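Local coordinates for protein HTH-type transcriptional repressor Rv2887 (Mycobacterium tuberculosis, PDB 5HSM) that represses transcription by binding as a homodimer to promoter DNA, including that of an HQNO methyltransferase gene, and binds salicylate and related ligands, at residues V40-P43 with E44-A48; F59-L62 with R63-Q67; M87-V90 with L91-E95; L142-P145 with Q146-F150. All coordinates share one frame; numbering follows the deposited sequence.

Interaction 1. Residues V40-P43 with E44-A48; sequences VLRP and EVSAA
The guanidinium of Arg42 passes beside Ser46, with Arg42 NH1 3.9 Å from Ser46 CB. The approach is oblique. The other flat group is the carboxylate of Glu44, whose two oxygens have different partners. OE2 forms a salt bridge with Arg137 of helix 118-139, while OE1 accepts from a water. All this lies within about two and a half turns of helix 29-49 of the MarR fold, at a point where Pro43 kinks it. Proline has no N-H to give to the preceding turn. The regular i to i+4 bonding nevertheless runs on across the kink. Ser46 N reaches Arg42 O at 2.9 Å with an N-H...O angle of 172°.

The amide of Glu44 bonds to Val40 O at 3.2 Å. The same carbonyl also accepts from the water, which lies 2.6 Å from Val40 O and 3.2 Å from Glu44 OE1. The water thus bridges the Val40 carbonyl and the acid one turn on. Glu44 can reach it because its chain bends at chi2 (87°), which swings the carboxylate round so that OE1 faces the water.

Leu41 and Val45 form the buried side. Their side chains slant across one another against neighbouring helices, Leu41 on Val138 and Val45 on Leu56. Leu41 also packs on Asp26 of the second subunit, and its side chain is about 4 Å from that of Asp135, a salicylate-binding residue. The leucine meets the valine through one methyl each, Leu41 CD1 lying 4.1 Å from Val45 CG2.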
loop_
_atom_site.group_PDB
_atom_site.type_symbol
_atom_site.label_atom_id
_atom_site.label_comp_id
_atom_site.label_asym_id
_atom_site.label_seq_id
_atom_site.Cartn_x
_atom_site.Cartn_y
_atom_site.Cartn_z
ATOM N N VAL A 40 -4.059 -10.546 3.561
ATOM C CA VAL A 40 -3.822 -11.611 4.545
ATOM C C VAL A 40 -2.614 -11.292 5.433
ATOM O O VAL A 40 -2.645 -11.477 6.663
ATOM C CB VAL A 40 -3.624 -12.976 3.843
ATOM C CG1 VAL A 40 -2.993 -14.003 4.781
ATOM C CG2 VAL A 40 -4.962 -13.476 3.292
ATOM N N LEU A 41 -1.551 -10.788 4.811
ATOM C CA LEU A 41 -0.314 -10.490 5.529
ATOM C C LEU A 41 -0.475 -9.363 6.537
ATOM O O LEU A 41 0.094 -9.423 7.632
ATOM C CB LEU A 41 0.811 -10.133 4.543
ATOM C CG LEU A 41 2.211 -9.986 5.134
ATOM C CD1 LEU A 41 2.607 -11.238 5.916
ATOM C CD2 LEU A 41 3.223 -9.719 4.032
ATOM N N ARG A 42 -1.236 -8.333 6.180
ATOM C CA ARG A 42 -1.376 -7.186 7.076
ATOM C C ARG A 42 -2.060 -7.578 8.400
ATOM O O ARG A 42 -1.552 -7.237 9.481
ATOM C CB ARG A 42 -2.139 -6.043 6.399
ATOM C CG ARG A 42 -1.965 -4.726 7.110
ATOM C CD ARG A 42 -3.061 -3.732 6.753
ATOM N NE ARG A 42 -3.116 -2.617 7.704
ATOM C CZ ARG A 42 -3.361 -2.725 9.012
ATOM N NH1 ARG A 42 -3.610 -3.907 9.570
ATOM N NH2 ARG A 42 -3.376 -1.635 9.770
ATOM N N PRO A 43 -3.193 -8.296 8.339
ATOM C CA PRO A 43 -3.765 -8.749 9.617
ATOM C C PRO A 43 -2.882 -9.725 10.369
ATOM O O PRO A 43 -2.933 -9.735 11.593
ATOM C CB PRO A 43 -5.063 -9.450 9.203
ATOM C CG PRO A 43 -5.386 -8.927 7.872
ATOM C CD PRO A 43 -4.105 -8.577 7.211
ATOM N N GLU A 44 -2.122 -10.562 9.668
ATOM C CA GLU A 44 -1.228 -11.499 10.354
ATOM C C GLU A 44 -0.183 -10.727 11.169
ATOM O O GLU A 44 0.094 -11.045 12.341
ATOM C CB GLU A 44 -0.546 -12.439 9.349
ATOM C CG GLU A 44 0.307 -13.549 9.982
ATOM C CD GLU A 44 -0.484 -14.797 10.326
ATOM O OE1 GLU A 44 -1.644 -14.921 9.872
ATOM O OE2 GLU A 44 0.053 -15.655 11.060
ATOM N N VAL A 45 0.396 -9.705 10.543
ATOM C CA VAL A 45 1.392 -8.861 11.200
ATOM C C VAL A 45 0.789 -8.050 12.353
ATOM O O VAL A 45 1.336 -8.013 13.458
ATOM C CB VAL A 45 2.070 -7.923 10.176
ATOM C CG1 VAL A 45 2.958 -6.919 10.877
ATOM C CG2 VAL A 45 2.906 -8.758 9.215
ATOM N N SER A 46 -0.351 -7.424 12.100
ATOM C CA SER A 46 -1.077 -6.715 13.143
ATOM C C SER A 46 -1.394 -7.611 14.360
ATOM O O SER A 46 -1.219 -7.201 15.516
ATOM C CB SER A 46 -2.362 -6.137 12.551
ATOM O OG SER A 46 -3.077 -5.409 13.517
ATOM N N ALA A 47 -1.871 -8.826 14.098
ATOM C CA ALA A 47 -2.214 -9.757 15.168
ATOM C C ALA A 47 -0.973 -10.174 15.947
ATOM O O ALA A 47 -1.040 -10.377 17.162
ATOM C CB ALA A 47 -2.918 -10.982 14.618
ATOM N N ALA A 48 0.151 -10.310 15.246
ATOM C CA ALA A 48 1.412 -10.655 15.905
ATOM C C ALA A 48 1.927 -9.520 16.791
ATOM O O ALA A 48 2.543 -9.752 17.843
ATOM C CB ALA A 48 2.460 -11.023 14.869
HETATM O O HOH W 1 -3.858 -13.298 8.148
#

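Interaction 2. Residues F59-L62 with R63-Q67; sequences FVCL and RMLSQ
Phe59 and Arg63 run side by side on helix 56-67, one turn apart and pointing the same way. The helix belongs to the MarR-type winged helix-turn-helix fold. The aromatic ring and the guanidinium are almost parallel, with planes 9° apart. The touch is made by Phe59 CZ and Arg63 CD at 3.7 Å, at an oblique angle to the ring. The phenylalanine CG is swung away from its own amide nitrogen (chi1 171°), and this sends the ring along the helix beside the arginine chain.

The buried side is apolar, with contacts at ordinary van der Waals distance. Cys61 SG meets Leu65 CD1 at 4.1 Å, and helix 84-96 covers the cysteine. Val60 CG1 lies 4.1 Å from Met64 CE, the methionine chain bending at chi3 (-66°) to bring its methyl back over the preceding turn. Val60 also packs on Leu24 of the second subunit.

The more exposed side holds the polar groups and the end of the helix. Arg63 binds salicylate. Here its NE forms a salt bridge with Glu128 of helix 118-139, and its NH2 one with Asp27 of the second subunit, so the side chain links helices and subunits. Gln67 is the loose member, its side chain not touching residues 59-62. Its exposed amide sits over one guanidinium face, NE2 lying 3.2 Å above the plane and toward the rim. At the last turn Arg63 O accepts two bonds from the same face of its carbonyl plane: Gln67 N at 3.0 Å, and the hydroxyl Ser66 OG at 2.8 Å.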
loop_
_atom_site.group_PDB
_atom_site.type_symbol
_atom_site.label_atom_id
_atom_site.label_comp_id
_atom_site.label_asym_id
_atom_site.label_seq_id
_atom_site.Cartn_x
_atom_site.Cartn_y
_atom_site.Cartn_z
ATOM N N PHE A 59 4.620 0.254 15.068
ATOM C CA PHE A 59 5.804 -0.541 14.778
ATOM C C PHE A 59 6.668 0.090 13.680
ATOM O O PHE A 59 7.887 0.151 13.804
ATOM C CB PHE A 59 5.436 -1.957 14.363
ATOM C CG PHE A 59 6.605 -2.725 13.848
ATOM C CD1 PHE A 59 7.672 -3.025 14.688
ATOM C CD2 PHE A 59 6.670 -3.109 12.523
ATOM C CE1 PHE A 59 8.776 -3.716 14.206
ATOM C CE2 PHE A 59 7.763 -3.798 12.032
ATOM C CZ PHE A 59 8.817 -4.108 12.877
ATOM N N VAL A 60 6.040 0.550 12.606
ATOM C CA VAL A 60 6.789 1.192 11.518
ATOM C C VAL A 60 7.597 2.401 12.036
ATOM O O VAL A 60 8.804 2.538 11.747
ATOM C CB VAL A 60 5.837 1.604 10.384
ATOM C CG1 VAL A 60 6.549 2.467 9.355
ATOM C CG2 VAL A 60 5.260 0.347 9.706
ATOM N N CYS A 61 6.948 3.250 12.831
ATOM C CA CYS A 61 7.631 4.386 13.458
ATOM C C CYS A 61 8.802 3.946 14.347
ATOM O O CYS A 61 9.925 4.444 14.222
ATOM C CB CYS A 61 6.640 5.210 14.285
ATOM S SG CYS A 61 7.369 6.604 15.183
ATOM N N LEU A 62 8.518 3.021 15.262
ATOM C CA LEU A 62 9.536 2.422 16.127
ATOM C C LEU A 62 10.765 1.918 15.350
ATOM O O LEU A 62 11.912 2.202 15.712
ATOM C CB LEU A 62 8.895 1.272 16.917
ATOM C CG LEU A 62 9.557 0.715 18.174
ATOM C CD1 LEU A 62 9.666 1.790 19.242
ATOM C CD2 LEU A 62 8.746 -0.464 18.687
ATOM N N ARG A 63 10.523 1.179 14.275
ATOM C CA ARG A 63 11.602 0.612 13.485
ATOM C C ARG A 63 12.420 1.711 12.798
ATOM O O ARG A 63 13.665 1.663 12.767
ATOM C CB ARG A 63 11.039 -0.372 12.451
ATOM C CG ARG A 63 12.105 -1.033 11.613
ATOM C CD ARG A 63 11.705 -2.432 11.214
ATOM N NE ARG A 63 12.800 -3.140 10.557
ATOM C CZ ARG A 63 13.835 -3.685 11.197
ATOM N NH1 ARG A 63 13.933 -3.604 12.521
ATOM N NH2 ARG A 63 14.778 -4.316 10.510
ATOM N N MET A 64 11.719 2.711 12.268
ATOM C CA MET A 64 12.390 3.838 11.619
ATOM C C MET A 64 13.309 4.579 12.594
ATOM O O MET A 64 14.442 4.945 12.257
ATOM C CB MET A 64 11.367 4.809 11.032
ATOM C CG MET A 64 10.714 4.316 9.763
ATOM S SD MET A 64 9.803 5.619 8.921
ATOM C CE MET A 64 8.490 5.947 10.083
ATOM N N LEU A 65 12.810 4.804 13.804
ATOM C CA LEU A 65 13.604 5.464 14.838
ATOM C C LEU A 65 14.745 4.603 15.388
ATOM O O LEU A 65 15.771 5.131 15.836
ATOM C CB LEU A 65 12.699 5.909 15.984
ATOM C CG LEU A 65 11.946 7.207 15.707
ATOM C CD1 LEU A 65 11.014 7.529 16.865
ATOM C CD2 LEU A 65 12.944 8.335 15.500
ATOM N N SER A 66 14.589 3.286 15.372
ATOM C CA SER A 66 15.707 2.448 15.796
ATOM C C SER A 66 16.801 2.497 14.739
ATOM O O SER A 66 17.986 2.402 15.053
ATOM C CB SER A 66 15.274 1.004 16.037
ATOM O OG SER A 66 14.970 0.369 14.820
ATOM N N GLN A 67 16.405 2.644 13.481
ATOM C CA GLN A 67 17.404 2.702 12.406
ATOM C C GLN A 67 17.941 4.117 12.145
ATOM O O GLN A 67 18.982 4.303 11.486
ATOM C CB GLN A 67 16.810 2.107 11.126
ATOM C CG GLN A 67 16.728 0.586 11.169
ATOM C CD GLN A 67 15.880 -0.014 10.065
ATOM O OE1 GLN A 67 15.199 0.694 9.321
ATOM N NE2 GLN A 67 15.922 -1.336 9.951
#

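Interaction 3. Residues M87-V90 with L91-E95; sequences MNTV and LRKLE
Val90 and Leu94 lie side by side and point the same way, with Val90 CG1 4.1 Å from Leu94 CD1. They are one turn apart on helix 84-96. This helix follows helix 73-79 in the helix-turn-helix and corresponds to the recognition helix of MarR proteins. A second apolar pair, Met87 and Leu91, is set differently. Its side chains slant past each other, and the methionine touches through its stem, Met87 CG lying 4.2 Å from Leu91 CD1. The methionine bends at chi2 and chi3, which folds its end toward helix 73-79, where it packs on Leu76 and Ala77.

The exposed side carries a third pair. Thr89 and Lys93 also run alongside each other, with Thr89 CG2 3.6 Å from Lys93 CE. At chi1 -63° the threonine hydroxyl lies beside its own backbone N and bonds back to Gln85 O. The methyl is left to face the lysine chain. Asn88 uses OD1 to hold Ser73 OG, which ties the two helices of the motif together.

Along the backbone the i to i+4 bonds are regular; Leu91 N reaches Met87 O at 2.8 Å. Near the far end Arg92 turns toward Glu95, one turn on. Their salt bridge is long and its hydrogen bond weak: Glu95 OE1 sits in the guanidinium plane at the edge, 3.5 Å from Arg92 NH1.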
loop_
_atom_site.group_PDB
_atom_site.type_symbol
_atom_site.label_atom_id
_atom_site.label_comp_id
_atom_site.label_asym_id
_atom_site.label_seq_id
_atom_site.Cartn_x
_atom_site.Cartn_y
_atom_site.Cartn_z
ATOM N N MET A 87 1.433 10.816 12.256
ATOM C CA MET A 87 2.711 10.430 12.843
ATOM C C MET A 87 2.829 10.988 14.254
ATOM O O MET A 87 3.340 10.312 15.140
ATOM C CB MET A 87 3.887 10.900 11.989
ATOM C CG MET A 87 5.231 10.403 12.503
ATOM S SD MET A 87 5.255 8.609 12.667
ATOM C CE MET A 87 5.185 8.116 10.946
ATOM N N ASN A 88 2.370 12.222 14.460
ATOM C CA ASN A 88 2.364 12.813 15.795
ATOM C C ASN A 88 1.570 11.951 16.760
ATOM O O ASN A 88 1.996 11.725 17.893
ATOM C CB ASN A 88 1.784 14.229 15.777
ATOM C CG ASN A 88 2.724 15.239 15.147
ATOM O OD1 ASN A 88 3.938 15.055 15.140
ATOM N ND2 ASN A 88 2.163 16.327 14.626
ATOM N N THR A 89 0.413 11.471 16.307
ATOM C CA THR A 89 -0.396 10.567 17.121
ATOM C C THR A 89 0.350 9.271 17.464
ATOM O O THR A 89 0.364 8.834 18.620
ATOM C CB THR A 89 -1.709 10.218 16.412
ATOM O OG1 THR A 89 -2.480 11.414 16.238
ATOM C CG2 THR A 89 -2.510 9.206 17.227
ATOM N N VAL A 90 0.964 8.665 16.452
ATOM C CA VAL A 90 1.732 7.443 16.650
ATOM C C VAL A 90 2.841 7.664 17.679
ATOM O O VAL A 90 3.039 6.860 18.601
ATOM C CB VAL A 90 2.337 6.949 15.312
ATOM C CG1 VAL A 90 3.393 5.903 15.566
ATOM C CG2 VAL A 90 1.238 6.393 14.410
ATOM N N LEU A 91 3.553 8.774 17.522
ATOM C CA LEU A 91 4.615 9.143 18.432
ATOM C C LEU A 91 4.110 9.371 19.856
ATOM O O LEU A 91 4.774 9.005 20.814
ATOM C CB LEU A 91 5.321 10.401 17.925
ATOM C CG LEU A 91 6.297 10.169 16.774
ATOM C CD1 LEU A 91 6.769 11.505 16.240
ATOM C CD2 LEU A 91 7.480 9.342 17.264
ATOM N N ARG A 92 2.943 9.987 19.993
ATOM C CA ARG A 92 2.357 10.202 21.315
ATOM C C ARG A 92 2.055 8.863 21.977
ATOM O O ARG A 92 2.406 8.641 23.139
ATOM C CB ARG A 92 1.086 11.053 21.221
ATOM C CG ARG A 92 0.391 11.292 22.557
ATOM C CD ARG A 92 1.324 11.962 23.561
ATOM N NE ARG A 92 0.667 12.229 24.839
ATOM C CZ ARG A 92 1.312 12.518 25.965
ATOM N NH1 ARG A 92 2.639 12.573 25.979
ATOM N NH2 ARG A 92 0.631 12.748 27.079
ATOM N N LYS A 93 1.415 7.959 21.240
ATOM C CA LYS A 93 1.114 6.648 21.811
ATOM C C LYS A 93 2.388 5.879 22.186
ATOM O O LYS A 93 2.415 5.181 23.203
ATOM C CB LYS A 93 0.256 5.828 20.851
ATOM C CG LYS A 93 -1.192 6.281 20.824
ATOM C CD LYS A 93 -1.931 5.750 19.609
ATOM C CE LYS A 93 -3.266 6.463 19.433
ATOM N NZ LYS A 93 -3.713 7.136 20.687
ATOM N N LEU A 94 3.446 6.023 21.390
ATOM C CA LEU A 94 4.711 5.370 21.729
ATOM C C LEU A 94 5.377 5.998 22.955
ATOM O O LEU A 94 6.003 5.291 23.751
ATOM C CB LEU A 94 5.668 5.398 20.538
ATOM C CG LEU A 94 5.326 4.431 19.401
ATOM C CD1 LEU A 94 6.230 4.667 18.198
ATOM C CD2 LEU A 94 5.471 3.009 19.880
ATOM N N GLU A 95 5.247 7.314 23.112
ATOM C CA GLU A 95 5.755 7.975 24.312
ATOM C C GLU A 95 5.002 7.440 25.521
ATOM O O GLU A 95 5.599 7.123 26.553
ATOM C CB GLU A 95 5.599 9.496 24.228
ATOM C CG GLU A 95 6.451 10.167 23.165
ATOM C CD GLU A 95 5.991 11.583 22.866
ATOM O OE1 GLU A 95 5.169 12.112 23.645
ATOM O OE2 GLU A 95 6.440 12.160 21.850
#

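Interaction 4. Residues L142-P145 with Q146-F150; sequences LTAP and QQREF. With SO4 (sulfate ion), chain B.
Gln147 N bonds to Thr143 O at 2.8 Å, closing the first turn as the chain passes from extended Leu142 and Thr143 into helix 144-157. Thr143 and Gln146 then each accept, through the side chain, the backbone N-H of the other. Gln146 N gives to Thr143 OG1 at 3.2 Å, and Thr143 N gives to Gln146 OE1 at 3.0 Å. With chi1 at 76°, the threonine hydroxyl sits between its own backbone N and carbonyl carbon, facing the amide it caps.

Gln147 reaches further back. Its NE2 meets Leu142 O at 2.8 Å in a nearly straight bond (174°). The oxygen lies in the glutamine amide plane, but the donor stands above the carbonyl plane.

Leu142 turns inward and crosses Phe150 at about a right angle, with Leu142 CD1 3.9 Å from Phe150 CB. The Phe150 ring in turn meets Phe150 of the second subunit, so this part of the helix lies at the dimer interface.

On the exposed side, the guanidinium of Arg148 has Ala144 O and Pro145 CA over one face, both toward the rim. A sulfate, probably from the crystallisation liquor, sits at its edge. Arg148 NE bonds to sulfate O1 and Arg148 NH2 to sulfate O2, each at 2.8 Å. Arg152 also binds this ion. The reciprocal bonds of Thr143 and Gln146 at the helix start make a capping box.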
loop_
_atom_site.group_PDB
_atom_site.type_symbol
_atom_site.label_atom_id
_atom_site.label_comp_id
_atom_site.label_asym_id
_atom_site.label_seq_id
_atom_site.Cartn_x
_atom_site.Cartn_y
_atom_site.Cartn_z
ATOM N N LEU A 142 2.427 -22.683 1.808
ATOM C CA LEU A 142 2.934 -23.419 0.663
ATOM C C LEU A 142 3.937 -24.472 1.116
ATOM O O LEU A 142 4.620 -24.293 2.124
ATOM C CB LEU A 142 3.603 -22.462 -0.333
ATOM C CG LEU A 142 2.814 -21.303 -0.945
ATOM C CD1 LEU A 142 3.734 -20.443 -1.811
ATOM C CD2 LEU A 142 1.664 -21.844 -1.787
ATOM N N THR A 143 4.048 -25.559 0.359
ATOM C CA THR A 143 5.087 -26.556 0.614
ATOM C C THR A 143 6.463 -25.926 0.394
ATOM O O THR A 143 6.568 -24.909 -0.286
ATOM C CB THR A 143 4.933 -27.775 -0.303
ATOM O OG1 THR A 143 5.394 -27.438 -1.616
ATOM C CG2 THR A 143 3.479 -28.202 -0.386
ATOM N N ALA A 144 7.516 -26.518 0.953
ATOM C CA ALA A 144 8.872 -25.975 0.777
ATOM C C ALA A 144 9.291 -25.766 -0.701
ATOM O O ALA A 144 9.782 -24.676 -1.058
ATOM C CB ALA A 144 9.889 -26.863 1.494
ATOM N N PRO A 145 9.103 -26.791 -1.568
ATOM C CA PRO A 145 9.444 -26.551 -2.979
ATOM C C PRO A 145 8.608 -25.437 -3.592
ATOM O O PRO A 145 9.119 -24.638 -4.395
ATOM C CB PRO A 145 9.130 -27.892 -3.657
ATOM C CG PRO A 145 9.165 -28.893 -2.564
ATOM C CD PRO A 145 8.667 -28.182 -1.348
ATOM N N GLN A 146 7.330 -25.395 -3.230
ATOM C CA GLN A 146 6.450 -24.342 -3.714
ATOM C C GLN A 146 6.948 -22.976 -3.256
ATOM O O GLN A 146 6.894 -22.010 -4.008
ATOM C CB GLN A 146 5.015 -24.556 -3.233
ATOM C CG GLN A 146 4.248 -25.605 -4.022
ATOM C CD GLN A 146 2.901 -25.884 -3.407
ATOM O OE1 GLN A 146 2.649 -25.528 -2.254
ATOM N NE2 GLN A 146 2.024 -26.537 -4.167
ATOM N N GLN A 147 7.417 -22.891 -2.018
ATOM C CA GLN A 147 7.974 -21.636 -1.502
ATOM C C GLN A 147 9.184 -21.183 -2.303
ATOM O O GLN A 147 9.320 -19.991 -2.610
ATOM C CB GLN A 147 8.370 -21.775 -0.037
ATOM C CG GLN A 147 7.207 -21.988 0.909
ATOM C CD GLN A 147 7.679 -22.220 2.331
ATOM O OE1 GLN A 147 8.678 -21.641 2.760
ATOM N NE2 GLN A 147 6.979 -23.088 3.059
ATOM N N ARG A 148 10.071 -22.118 -2.635
ATOM C CA ARG A 148 11.251 -21.736 -3.417
ATOM C C ARG A 148 10.825 -21.240 -4.805
ATOM O O ARG A 148 11.271 -20.180 -5.288
ATOM C CB ARG A 148 12.231 -22.906 -3.538
ATOM C CG ARG A 148 12.811 -23.372 -2.201
ATOM C CD ARG A 148 13.949 -24.390 -2.389
ATOM N NE ARG A 148 13.522 -25.609 -3.081
ATOM C CZ ARG A 148 13.072 -26.707 -2.474
ATOM N NH1 ARG A 148 12.984 -26.759 -1.149
ATOM N NH2 ARG A 148 12.708 -27.762 -3.193
ATOM N N GLU A 149 9.935 -21.998 -5.438
ATOM C CA GLU A 149 9.470 -21.621 -6.762
ATOM C C GLU A 149 8.788 -20.249 -6.757
ATOM O O GLU A 149 9.056 -19.387 -7.610
ATOM C CB GLU A 149 8.519 -22.673 -7.306
ATOM C CG GLU A 149 7.884 -22.255 -8.605
ATOM C CD GLU A 149 7.446 -23.434 -9.422
ATOM O OE1 GLU A 149 6.939 -24.406 -8.822
ATOM O OE2 GLU A 149 7.633 -23.395 -10.659
ATOM N N PHE A 150 7.916 -20.058 -5.774
ATOM C CA PHE A 150 7.126 -18.838 -5.624
ATOM C C PHE A 150 8.029 -17.633 -5.418
ATOM O O PHE A 150 7.829 -16.585 -6.024
ATOM C CB PHE A 150 6.161 -18.974 -4.445
ATOM C CG PHE A 150 5.303 -17.771 -4.220
ATOM C CD1 PHE A 150 4.302 -17.441 -5.119
ATOM C CD2 PHE A 150 5.486 -16.973 -3.108
ATOM C CE1 PHE A 150 3.496 -16.327 -4.911
ATOM C CE2 PHE A 150 4.693 -15.860 -2.898
ATOM C CZ PHE A 150 3.698 -15.536 -3.802
HETATM S S SO4 B . 13.892 -26.333 -6.535
HETATM O O1 SO4 B . 13.453 -25.145 -5.809
HETATM O O2 SO4 B . 13.394 -27.530 -5.861
HETATM O O3 SO4 B . 13.371 -26.300 -7.900
HETATM O O4 SO4 B . 15.354 -26.359 -6.560
#

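How the interactions relate
The four contacts come in series along the chain, on helices 29-49, 56-67, 84-96 and 144-157. Interactions 2 and 3 are neighbours, with centres 12 Å apart. Cys61 joins them: its SG packs 3.4 Å from Leu91 CD2 and also meets Met87 and Leu94. Together they form part of the core of the DNA-binding winged helix-turn-helix domain. Interaction 4 lies far off, its centre about 39 Å from that of interaction 3. Interaction 1 is about 21 Å from each of these two, centre to centre. Interactions 1, 2 and 4 touch the second subunit, so both the DNA-binding domain and the helices 29-49 and 144-157 contribute to the dimer.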